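Local coordinates for protein N-alpha-acetyltransferase 35, NatC auxiliary subunit (Saccharomyces cerevisiae, PDB 6YGA) that serves as the auxiliary subunit of the heterotrimeric NatC N-terminal acetyltransferase, which acetylates the N-terminal methionine of the L-A virus Gag protein, at residues B[107-112]-B[176-181]; B[392-397]-B[414-419]; B[214-219]-B[262-267]. One frame throughout, in Å; residues are numbered along the deposited sequence.

A large, mostly helical auxiliary subunit is held together by contacts of quite different chemistry, and three of them illustrate the range. Along the chain, interaction 1 closes first, interaction 3 follows, and interaction 2 comes last. Interaction 1 joins two interhelical loops in the Mak10 family region; interaction 2, about 30 Å away between centres, pairs helices 386-402 and 406-429 in the TPR-like region. Interaction 3 sets the start of helix 215-231 against the loop after helix 245-260, about 29 Å from interaction 1 and about 52 Å from interaction 2. Helix 85-104 packs against interactions 1 and 3. The N-alpha-acetyltransferase 30 chain touches interaction 1 alone, so the contacts sample separate parts of the scaffold.

Interaction 1: B[107-112]-B[176-181]; sequences YQTLPT and DLNFNN
Asn-178 grips the backbone of Leu-110 through its side-chain amide, in the direct hydrogen bond between the two loops. Leu-110 N donates to Asn-178 OD1 at 2.9 Å in a nearly straight bond (171° at the hydrogen), arriving above the carbonyl plane. From the opposite face the same oxygen takes a second, longer bond from Asn-180 N, which closes an Asx turn within 176-181. With CG anti to the backbone N (chi1 174°), the Asn-178 amide extends toward the other loop, where its ND2 lies 3.6 Å from Thr-109 CG2. A water adds a further bridge: it accepts from Asn-178 N at 2.8 Å and donates weakly to Gln-108 O.

The apolar contact belongs to Leu-110. Its CD2 sits over one face of the Phe-179 ring, 4.1 Å from the centroid and 9° from the ring normal, a CH-pi contact.

Other carbons make van der Waals contacts with polar atoms. Leu-110 CB rests against Asn-180 O, and Pro-111 crosses Asn-180 at about a right angle, bringing CD to 3.3 Å from Asn-180 O and CG to 3.6 Å from Asn-180 ND2. The edge of the Tyr-107 ring meets the backbone oxygen of Asp-176, CD1 lying 3.3 Å from O.

Outside partners engage the Tyr-107/Asp-176 end. The Asp-176 carboxylate is held by Asn-405, Arg-340 and the backbone N of Phe-172, and Tyr-107 makes an edge-to-face contact with Phe-142 of the N-alpha-acetyltransferase 30 chain. With one amide oxygen shared by backbone N-H groups from both loops, the chemistry couples the Asx turn directly to the course of 107-112, next to the surface that receives the catalytic subunit.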
loop_
_atom_site.group_PDB
_atom_site.type_symbol
_atom_site.label_atom_id
_atom_site.label_comp_id
_atom_site.label_asym_id
_atom_site.label_seq_id
_atom_site.Cartn_x
_atom_site.Cartn_y
_atom_site.Cartn_z
ATOM N N TYR B 107 -8.922 -3.353 -7.049
ATOM C CA TYR B 107 -8.916 -2.902 -5.653
ATOM C C TYR B 107 -10.210 -2.180 -5.272
ATOM O O TYR B 107 -10.198 -1.222 -4.494
ATOM C CB TYR B 107 -7.706 -2.005 -5.366
ATOM C CG TYR B 107 -6.372 -2.584 -5.779
ATOM C CD1 TYR B 107 -5.664 -3.420 -4.927
ATOM C CD2 TYR B 107 -5.808 -2.275 -7.012
ATOM C CE1 TYR B 107 -4.439 -3.948 -5.295
ATOM C CE2 TYR B 107 -4.584 -2.798 -7.391
ATOM C CZ TYR B 107 -3.903 -3.632 -6.528
ATOM O OH TYR B 107 -2.685 -4.155 -6.900
ATOM N N GLN B 108 -11.336 -2.634 -5.812
ATOM C CA GLN B 108 -12.608 -2.047 -5.421
ATOM C C GLN B 108 -13.157 -2.762 -4.192
ATOM O O GLN B 108 -12.755 -3.880 -3.861
ATOM C CB GLN B 108 -13.621 -2.099 -6.565
ATOM C CG GLN B 108 -13.232 -1.247 -7.759
ATOM C CD GLN B 108 -12.744 0.134 -7.358
ATOM O OE1 GLN B 108 -13.512 0.959 -6.861
ATOM N NE2 GLN B 108 -11.459 0.390 -7.576
ATOM N N THR B 109 -14.085 -2.094 -3.512
ATOM C CA THR B 109 -14.633 -2.628 -2.276
ATOM C C THR B 109 -15.544 -3.817 -2.550
ATOM O O THR B 109 -16.186 -3.916 -3.599
ATOM C CB THR B 109 -15.411 -1.555 -1.516
ATOM O OG1 THR B 109 -16.420 -1.001 -2.371
ATOM C CG2 THR B 109 -14.485 -0.447 -1.049
ATOM N N LEU B 110 -15.586 -4.730 -1.583
ATOM C CA LEU B 110 -16.481 -5.876 -1.685
ATOM C C LEU B 110 -17.956 -5.484 -1.706
ATOM O O LEU B 110 -18.713 -6.098 -2.480
ATOM C CB LEU B 110 -16.175 -6.855 -0.544
ATOM C CG LEU B 110 -16.882 -8.210 -0.532
ATOM C CD1 LEU B 110 -16.608 -8.980 -1.813
ATOM C CD2 LEU B 110 -16.447 -9.017 0.681
ATOM N N PRO B 111 -18.435 -4.508 -0.920
ATOM C CA PRO B 111 -19.858 -4.144 -1.030
ATOM C C PRO B 111 -20.270 -3.636 -2.403
ATOM O O PRO B 111 -21.441 -3.780 -2.773
ATOM C CB PRO B 111 -20.024 -3.059 0.044
ATOM C CG PRO B 111 -18.973 -3.352 1.037
ATOM C CD PRO B 111 -17.803 -3.836 0.233
ATOM N N THR B 112 -19.357 -3.045 -3.175
ATOM C CA THR B 112 -19.710 -2.499 -4.482
ATOM C C THR B 112 -19.450 -3.466 -5.628
ATOM O O THR B 112 -19.734 -3.121 -6.781
ATOM C CB THR B 112 -18.949 -1.193 -4.745
ATOM O OG1 THR B 112 -17.539 -1.437 -4.692
ATOM C CG2 THR B 112 -19.324 -0.133 -3.719
ATOM N N ASP B 176 -4.249 -3.618 0.079
ATOM C CA ASP B 176 -4.047 -4.584 -0.992
ATOM C C ASP B 176 -5.345 -5.272 -1.381
ATOM O O ASP B 176 -5.500 -5.692 -2.534
ATOM C CB ASP B 176 -3.017 -5.625 -0.562
ATOM C CG ASP B 176 -1.698 -5.003 -0.184
ATOM O OD1 ASP B 176 -1.153 -4.236 -1.005
ATOM O OD2 ASP B 176 -1.219 -5.262 0.939
ATOM N N LEU B 177 -6.283 -5.388 -0.444
ATOM C CA LEU B 177 -7.507 -6.140 -0.673
ATOM C C LEU B 177 -8.551 -5.722 0.351
ATOM O O LEU B 177 -8.289 -5.754 1.557
ATOM C CB LEU B 177 -7.235 -7.643 -0.587
ATOM C CG LEU B 177 -8.393 -8.600 -0.855
ATOM C CD1 LEU B 177 -9.270 -8.089 -1.981
ATOM C CD2 LEU B 177 -7.827 -9.960 -1.200
ATOM N N ASN B 178 -9.729 -5.337 -0.137
ATOM C CA ASN B 178 -10.843 -4.928 0.708
ATOM C C ASN B 178 -11.720 -6.135 1.012
ATOM O O ASN B 178 -12.094 -6.885 0.101
ATOM C CB ASN B 178 -11.665 -3.836 0.021
ATOM C CG ASN B 178 -12.929 -3.470 0.790
ATOM O OD1 ASN B 178 -13.951 -4.150 0.687
ATOM N ND2 ASN B 178 -12.868 -2.379 1.548
ATOM N N PHE B 179 -12.045 -6.322 2.290
ATOM C CA PHE B 179 -12.953 -7.382 2.702
ATOM C C PHE B 179 -13.942 -6.851 3.742
ATOM O O PHE B 179 -13.976 -7.271 4.896
ATOM C CB PHE B 179 -12.194 -8.593 3.237
ATOM C CG PHE B 179 -12.950 -9.875 3.089
ATOM C CD1 PHE B 179 -12.836 -10.627 1.932
ATOM C CD2 PHE B 179 -13.798 -10.314 4.089
ATOM C CE1 PHE B 179 -13.542 -11.806 1.783
ATOM C CE2 PHE B 179 -14.506 -11.490 3.948
ATOM C CZ PHE B 179 -14.379 -12.236 2.792
ATOM N N ASN B 180 -14.767 -5.897 3.323
ATOM C CA ASN B 180 -15.917 -5.468 4.114
ATOM C C ASN B 180 -17.099 -6.308 3.656
ATOM O O ASN B 180 -17.800 -5.960 2.705
ATOM C CB ASN B 180 -16.179 -3.977 3.937
ATOM C CG ASN B 180 -17.407 -3.505 4.698
ATOM O OD1 ASN B 180 -17.895 -4.186 5.602
ATOM N ND2 ASN B 180 -17.906 -2.328 4.338
ATOM N N ASN B 181 -17.312 -7.441 4.328
ATOM C CA ASN B 181 -18.413 -8.343 4.010
ATOM C C ASN B 181 -19.698 -8.001 4.758
ATOM O O ASN B 181 -20.634 -8.807 4.751
ATOM C CB ASN B 181 -18.010 -9.798 4.292
ATOM C CG ASN B 181 -17.740 -10.062 5.761
ATOM O OD1 ASN B 181 -17.439 -9.144 6.524
ATOM N ND2 ASN B 181 -17.837 -11.326 6.163
HETATM O O HOH W 1 -9.782 -5.036 -2.970
#

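Interaction 2: B[392-397]-B[414-419]; sequences SNMLLE and NRQLIL. With EDO (1,2-ethanediol), chain C.
Glu-397 and Arg-415 meet across two antiparallel helices in a salt bridge whose hydrogen bonds are both weak. A single carboxylate oxygen serves both donors: Glu-397 OE1 lies 3.4 Å from Arg-415 NE and 3.5 Å from Arg-415 NH2, at the guanidinium edge, with the two group planes turned 47° apart. The arginine chain runs extended from CG to NE, which carries its head across to the acid. Leu-419 CD2 covers one guanidinium face, 3.5 Å above its centre.

The same methyl lies 3.5 Å from the selenium of Met-394, a selenomethionine. That side chain bends at chi2 and chi3, bringing CE to 3.7 Å from Gln-416 CG. Gln-416 meets the methyl through its CG, while its OE1 accepts from Trp-420 NE1. Asn-414 OD1 takes a weak bond from O1 of a 1,2-ethanediol, probably from the crystallisation liquor.

The axes of the two segments come within 11.4 Å at 155°; helices 386-402 and 406-429 follow each other in the chain and form an antiparallel hairpin within the range assigned to TPR repeats. Helix 360-372 packs on the 392-397 side through Ser-392 and Leu-395, while helix 433-456 touches Leu-395, Gln-416 and Leu-417.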
loop_
_atom_site.group_PDB
_atom_site.type_symbol
_atom_site.label_atom_id
_atom_site.label_comp_id
_atom_site.label_asym_id
_atom_site.label_seq_id
_atom_site.Cartn_x
_atom_site.Cartn_y
_atom_site.Cartn_z
ATOM N N SER B 392 16.761 -16.950 11.913
ATOM C CA SER B 392 15.898 -17.675 10.982
ATOM C C SER B 392 14.551 -16.986 10.829
ATOM O O SER B 392 14.020 -16.886 9.717
ATOM C CB SER B 392 15.705 -19.114 11.452
ATOM O OG SER B 392 16.953 -19.758 11.625
ATOM N N ASN B 393 13.976 -16.515 11.938
ATOM C CA ASN B 393 12.734 -15.755 11.859
ATOM C C ASN B 393 12.935 -14.454 11.091
ATOM O O ASN B 393 12.064 -14.045 10.314
ATOM C CB ASN B 393 12.199 -15.480 13.266
ATOM C CG ASN B 393 11.757 -16.746 13.978
ATOM O OD1 ASN B 393 11.331 -17.710 13.343
ATOM N ND2 ASN B 393 11.852 -16.748 15.304
HETATM N N MSE B 394 14.078 -13.801 11.281
HETATM C CA MSE B 394 14.386 -12.561 10.580
HETATM C C MSE B 394 14.433 -12.796 9.074
HETATM O O MSE B 394 13.962 -11.976 8.284
HETATM C CB MSE B 394 15.720 -11.991 11.066
HETATM C CG MSE B 394 15.885 -10.500 10.833
HETATM SE SE MSE B 394 14.604 -9.468 11.874
HETATM C CE MSE B 394 13.899 -8.360 10.436
ATOM N N LEU B 395 15.011 -13.935 8.686
ATOM C CA LEU B 395 15.133 -14.255 7.269
ATOM C C LEU B 395 13.772 -14.554 6.655
ATOM O O LEU B 395 13.496 -14.149 5.519
ATOM C CB LEU B 395 16.088 -15.433 7.081
ATOM C CG LEU B 395 16.308 -15.934 5.654
ATOM C CD1 LEU B 395 16.904 -14.839 4.777
ATOM C CD2 LEU B 395 17.201 -17.166 5.664
ATOM N N LEU B 396 12.906 -15.255 7.390
ATOM C CA LEU B 396 11.569 -15.533 6.879
ATOM C C LEU B 396 10.770 -14.248 6.689
ATOM O O LEU B 396 10.030 -14.110 5.709
ATOM C CB LEU B 396 10.836 -16.491 7.814
ATOM C CG LEU B 396 11.393 -17.913 7.896
ATOM C CD1 LEU B 396 10.419 -18.811 8.640
ATOM C CD2 LEU B 396 11.687 -18.468 6.509
ATOM N N GLU B 397 10.903 -13.294 7.617
ATOM C CA GLU B 397 10.241 -12.004 7.438
ATOM C C GLU B 397 10.782 -11.267 6.221
ATOM O O GLU B 397 10.036 -10.539 5.555
ATOM C CB GLU B 397 10.394 -11.143 8.692
ATOM C CG GLU B 397 9.572 -11.630 9.877
ATOM C CD GLU B 397 9.827 -10.831 11.138
ATOM O OE1 GLU B 397 10.580 -9.837 11.078
ATOM O OE2 GLU B 397 9.273 -11.201 12.194
ATOM N N ASN B 414 12.352 -0.489 6.975
ATOM C CA ASN B 414 12.494 0.331 8.176
ATOM C C ASN B 414 12.654 -0.537 9.419
ATOM O O ASN B 414 13.542 -0.304 10.248
ATOM C CB ASN B 414 11.284 1.257 8.316
ATOM C CG ASN B 414 11.474 2.578 7.604
ATOM O OD1 ASN B 414 12.505 3.232 7.756
ATOM N ND2 ASN B 414 10.477 2.982 6.824
ATOM N N ARG B 415 11.813 -1.560 9.551
ATOM C CA ARG B 415 11.932 -2.478 10.678
ATOM C C ARG B 415 13.190 -3.334 10.573
ATOM O O ARG B 415 13.870 -3.569 11.578
ATOM C CB ARG B 415 10.681 -3.354 10.760
ATOM C CG ARG B 415 10.849 -4.630 11.568
ATOM C CD ARG B 415 9.553 -5.427 11.619
ATOM N NE ARG B 415 9.747 -6.726 12.256
ATOM C CZ ARG B 415 9.728 -6.924 13.570
ATOM N NH1 ARG B 415 9.523 -5.904 14.392
ATOM N NH2 ARG B 415 9.917 -8.139 14.063
ATOM N N GLN B 416 13.526 -3.798 9.366
ATOM C CA GLN B 416 14.621 -4.757 9.225
ATOM C C GLN B 416 15.969 -4.145 9.590
ATOM O O GLN B 416 16.791 -4.800 10.242
ATOM C CB GLN B 416 14.679 -5.298 7.796
ATOM C CG GLN B 416 13.533 -6.204 7.391
ATOM C CD GLN B 416 13.726 -6.769 5.994
ATOM O OE1 GLN B 416 14.854 -7.022 5.566
ATOM N NE2 GLN B 416 12.627 -6.962 5.274
ATOM N N LEU B 417 16.226 -2.905 9.162
ATOM C CA LEU B 417 17.579 -2.361 9.249
ATOM C C LEU B 417 18.075 -2.315 10.687
ATOM O O LEU B 417 19.228 -2.666 10.964
ATOM C CB LEU B 417 17.635 -0.970 8.621
ATOM C CG LEU B 417 17.329 -0.868 7.126
ATOM C CD1 LEU B 417 17.717 0.502 6.599
ATOM C CD2 LEU B 417 18.014 -1.974 6.338
ATOM N N ILE B 418 17.223 -1.891 11.619
ATOM C CA ILE B 418 17.673 -1.816 13.003
ATOM C C ILE B 418 17.702 -3.201 13.646
ATOM O O ILE B 418 18.476 -3.434 14.580
ATOM C CB ILE B 418 16.803 -0.827 13.801
ATOM C CG1 ILE B 418 17.573 -0.321 15.021
ATOM C CG2 ILE B 418 15.494 -1.470 14.227
ATOM C CD1 ILE B 418 18.902 0.321 14.667
ATOM N N LEU B 419 16.890 -4.142 13.155
ATOM C CA LEU B 419 16.909 -5.493 13.710
ATOM C C LEU B 419 18.092 -6.297 13.182
ATOM O O LEU B 419 18.698 -7.075 13.928
ATOM C CB LEU B 419 15.591 -6.210 13.408
ATOM C CG LEU B 419 14.523 -6.190 14.507
ATOM C CD1 LEU B 419 14.100 -4.771 14.841
ATOM C CD2 LEU B 419 13.319 -7.018 14.095
HETATM C C1 EDO C . 11.518 7.173 9.354
HETATM O O1 EDO C . 11.661 6.466 8.116
HETATM C C2 EDO C . 12.868 7.334 10.043
HETATM O O2 EDO C . 13.409 6.046 10.364
#

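Interaction 3: B[214-219]-B[262-267]; sequences SLHLTM and PQLQLS
Leu-264 reaches from its loop onto the first turn of helix 215-231. Its CB leads to a CG placed between the backbone N and the carbonyl carbon (chi1 58°), and the two methyls part from there to separate targets. CD2 presses on the helix, 3.5 Å from Leu-215 CB, and lies more loosely beside Met-219 CG at 4.2 Å. CD1 goes to the neighbouring imidazole, standing over one face of the His-216 ring with NE2 at 4.1 Å.

The helix that receives this leucine begins with an N-cap: Ser-214 OG accepts a weak bond from His-216 N, while Ser-214 O takes both the backbone N and the hydroxyl of Thr-218. Packing against such a capped first turn ties the loop following helix 245-260 to the start of helix 215-231.

On one flank of Leu-264, Leu-215 CD1 meets Gln-263 OE1 at 3.6 Å, the two side chains crossing at about a right angle. On the other, Leu-266 and the selenomethionine Met-219 reach toward each other tip to tip, Met-219 CE lying 3.6 Å from Leu-266 CD1. Met-219 also packs on Val-257 and Ile-260 of helix 245-260, and Leu-266 on Ala-91 and Asp-94 of helix 85-104.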
loop_
_atom_site.group_PDB
_atom_site.type_symbol
_atom_site.label_atom_id
_atom_site.label_comp_id
_atom_site.label_asym_id
_atom_site.label_seq_id
_atom_site.Cartn_x
_atom_site.Cartn_y
_atom_site.Cartn_z
ATOM N N SER B 214 -26.079 -21.262 -29.247
ATOM C CA SER B 214 -26.040 -19.820 -29.413
ATOM C C SER B 214 -24.773 -19.277 -28.769
ATOM O O SER B 214 -24.128 -19.949 -27.960
ATOM C CB SER B 214 -27.276 -19.147 -28.799
ATOM O OG SER B 214 -27.127 -17.738 -28.755
ATOM N N LEU B 215 -24.421 -18.045 -29.142
ATOM C CA LEU B 215 -23.254 -17.403 -28.547
ATOM C C LEU B 215 -23.454 -17.179 -27.053
ATOM O O LEU B 215 -22.502 -17.289 -26.270
ATOM C CB LEU B 215 -22.960 -16.083 -29.257
ATOM C CG LEU B 215 -22.119 -16.139 -30.535
ATOM C CD1 LEU B 215 -21.799 -14.736 -31.031
ATOM C CD2 LEU B 215 -20.842 -16.928 -30.295
ATOM N N HIS B 216 -24.684 -16.865 -26.637
ATOM C CA HIS B 216 -24.965 -16.723 -25.212
ATOM C C HIS B 216 -24.750 -18.040 -24.477
ATOM O O HIS B 216 -24.249 -18.054 -23.346
ATOM C CB HIS B 216 -26.395 -16.221 -24.998
ATOM C CG HIS B 216 -26.616 -14.805 -25.434
ATOM N ND1 HIS B 216 -26.834 -14.454 -26.749
ATOM C CD2 HIS B 216 -26.659 -13.650 -24.726
ATOM C CE1 HIS B 216 -27.000 -13.146 -26.833
ATOM N NE2 HIS B 216 -26.897 -12.634 -25.620
ATOM N N LEU B 217 -25.115 -19.159 -25.106
ATOM C CA LEU B 217 -24.908 -20.459 -24.476
ATOM C C LEU B 217 -23.425 -20.781 -24.352
ATOM O O LEU B 217 -22.978 -21.276 -23.311
ATOM C CB LEU B 217 -25.628 -21.549 -25.266
ATOM C CG LEU B 217 -25.526 -22.956 -24.681
ATOM C CD1 LEU B 217 -26.317 -23.059 -23.385
ATOM C CD2 LEU B 217 -26.002 -23.979 -25.694
ATOM N N THR B 218 -22.648 -20.507 -25.404
ATOM C CA THR B 218 -21.203 -20.698 -25.326
ATOM C C THR B 218 -20.601 -19.850 -24.213
ATOM O O THR B 218 -19.733 -20.315 -23.465
ATOM C CB THR B 218 -20.553 -20.355 -26.668
ATOM O OG1 THR B 218 -21.274 -20.992 -27.730
ATOM C CG2 THR B 218 -19.108 -20.824 -26.697
HETATM N N MSE B 219 -21.057 -18.607 -24.085
HETATM C CA MSE B 219 -20.626 -17.719 -23.009
HETATM C C MSE B 219 -20.849 -18.336 -21.632
HETATM O O MSE B 219 -19.958 -18.323 -20.781
HETATM C CB MSE B 219 -21.371 -16.389 -23.096
HETATM C CG MSE B 219 -20.670 -15.329 -23.918
HETATM SE SE MSE B 219 -19.389 -14.328 -22.847
HETATM C CE MSE B 219 -20.653 -13.416 -21.661
ATOM N N PRO B 262 -16.974 -8.852 -28.337
ATOM C CA PRO B 262 -17.424 -7.909 -29.372
ATOM C C PRO B 262 -18.624 -8.400 -30.161
ATOM O O PRO B 262 -19.339 -7.578 -30.746
ATOM C CB PRO B 262 -16.186 -7.753 -30.267
ATOM C CG PRO B 262 -15.435 -9.014 -30.082
ATOM C CD PRO B 262 -15.621 -9.362 -28.633
ATOM N N GLN B 263 -18.884 -9.710 -30.184
ATOM C CA GLN B 263 -19.883 -10.252 -31.097
ATOM C C GLN B 263 -21.307 -10.126 -30.577
ATOM O O GLN B 263 -22.246 -10.200 -31.376
ATOM C CB GLN B 263 -19.586 -11.723 -31.409
ATOM C CG GLN B 263 -18.210 -11.972 -32.006
ATOM C CD GLN B 263 -18.112 -13.310 -32.718
ATOM O OE1 GLN B 263 -19.099 -13.817 -33.253
ATOM N NE2 GLN B 263 -16.917 -13.889 -32.727
ATOM N N LEU B 264 -21.497 -9.927 -29.275
ATOM C CA LEU B 264 -22.836 -9.890 -28.711
ATOM C C LEU B 264 -22.939 -8.803 -27.652
ATOM O O LEU B 264 -21.939 -8.325 -27.107
ATOM C CB LEU B 264 -23.232 -11.250 -28.119
ATOM C CG LEU B 264 -22.367 -11.852 -27.014
ATOM C CD1 LEU B 264 -22.969 -11.578 -25.656
ATOM C CD2 LEU B 264 -22.247 -13.336 -27.236
ATOM N N GLN B 265 -24.180 -8.423 -27.368
ATOM C CA GLN B 265 -24.506 -7.375 -26.413
ATOM C C GLN B 265 -25.219 -7.997 -25.222
ATOM O O GLN B 265 -26.150 -8.792 -25.397
ATOM C CB GLN B 265 -25.388 -6.309 -27.066
ATOM C CG GLN B 265 -25.340 -4.945 -26.403
ATOM C CD GLN B 265 -24.026 -4.227 -26.641
ATOM O OE1 GLN B 265 -23.239 -4.616 -27.504
ATOM N NE2 GLN B 265 -23.781 -3.173 -25.873
ATOM N N LEU B 266 -24.788 -7.627 -24.018
ATOM C CA LEU B 266 -25.306 -8.189 -22.778
ATOM C C LEU B 266 -25.981 -7.109 -21.950
ATOM O O LEU B 266 -25.419 -6.024 -21.759
ATOM C CB LEU B 266 -24.188 -8.826 -21.958
ATOM C CG LEU B 266 -23.542 -10.076 -22.537
ATOM C CD1 LEU B 266 -22.090 -10.138 -22.115
ATOM C CD2 LEU B 266 -24.293 -11.311 -22.077
ATOM N N SER B 267 -27.169 -7.417 -21.442
ATOM C CA SER B 267 -27.892 -6.524 -20.547
ATOM C C SER B 267 -28.482 -7.324 -19.392
ATOM O O SER B 267 -29.476 -8.039 -19.577
ATOM C CB SER B 267 -28.996 -5.774 -21.297
ATOM O OG SER B 267 -28.451 -4.792 -22.158
#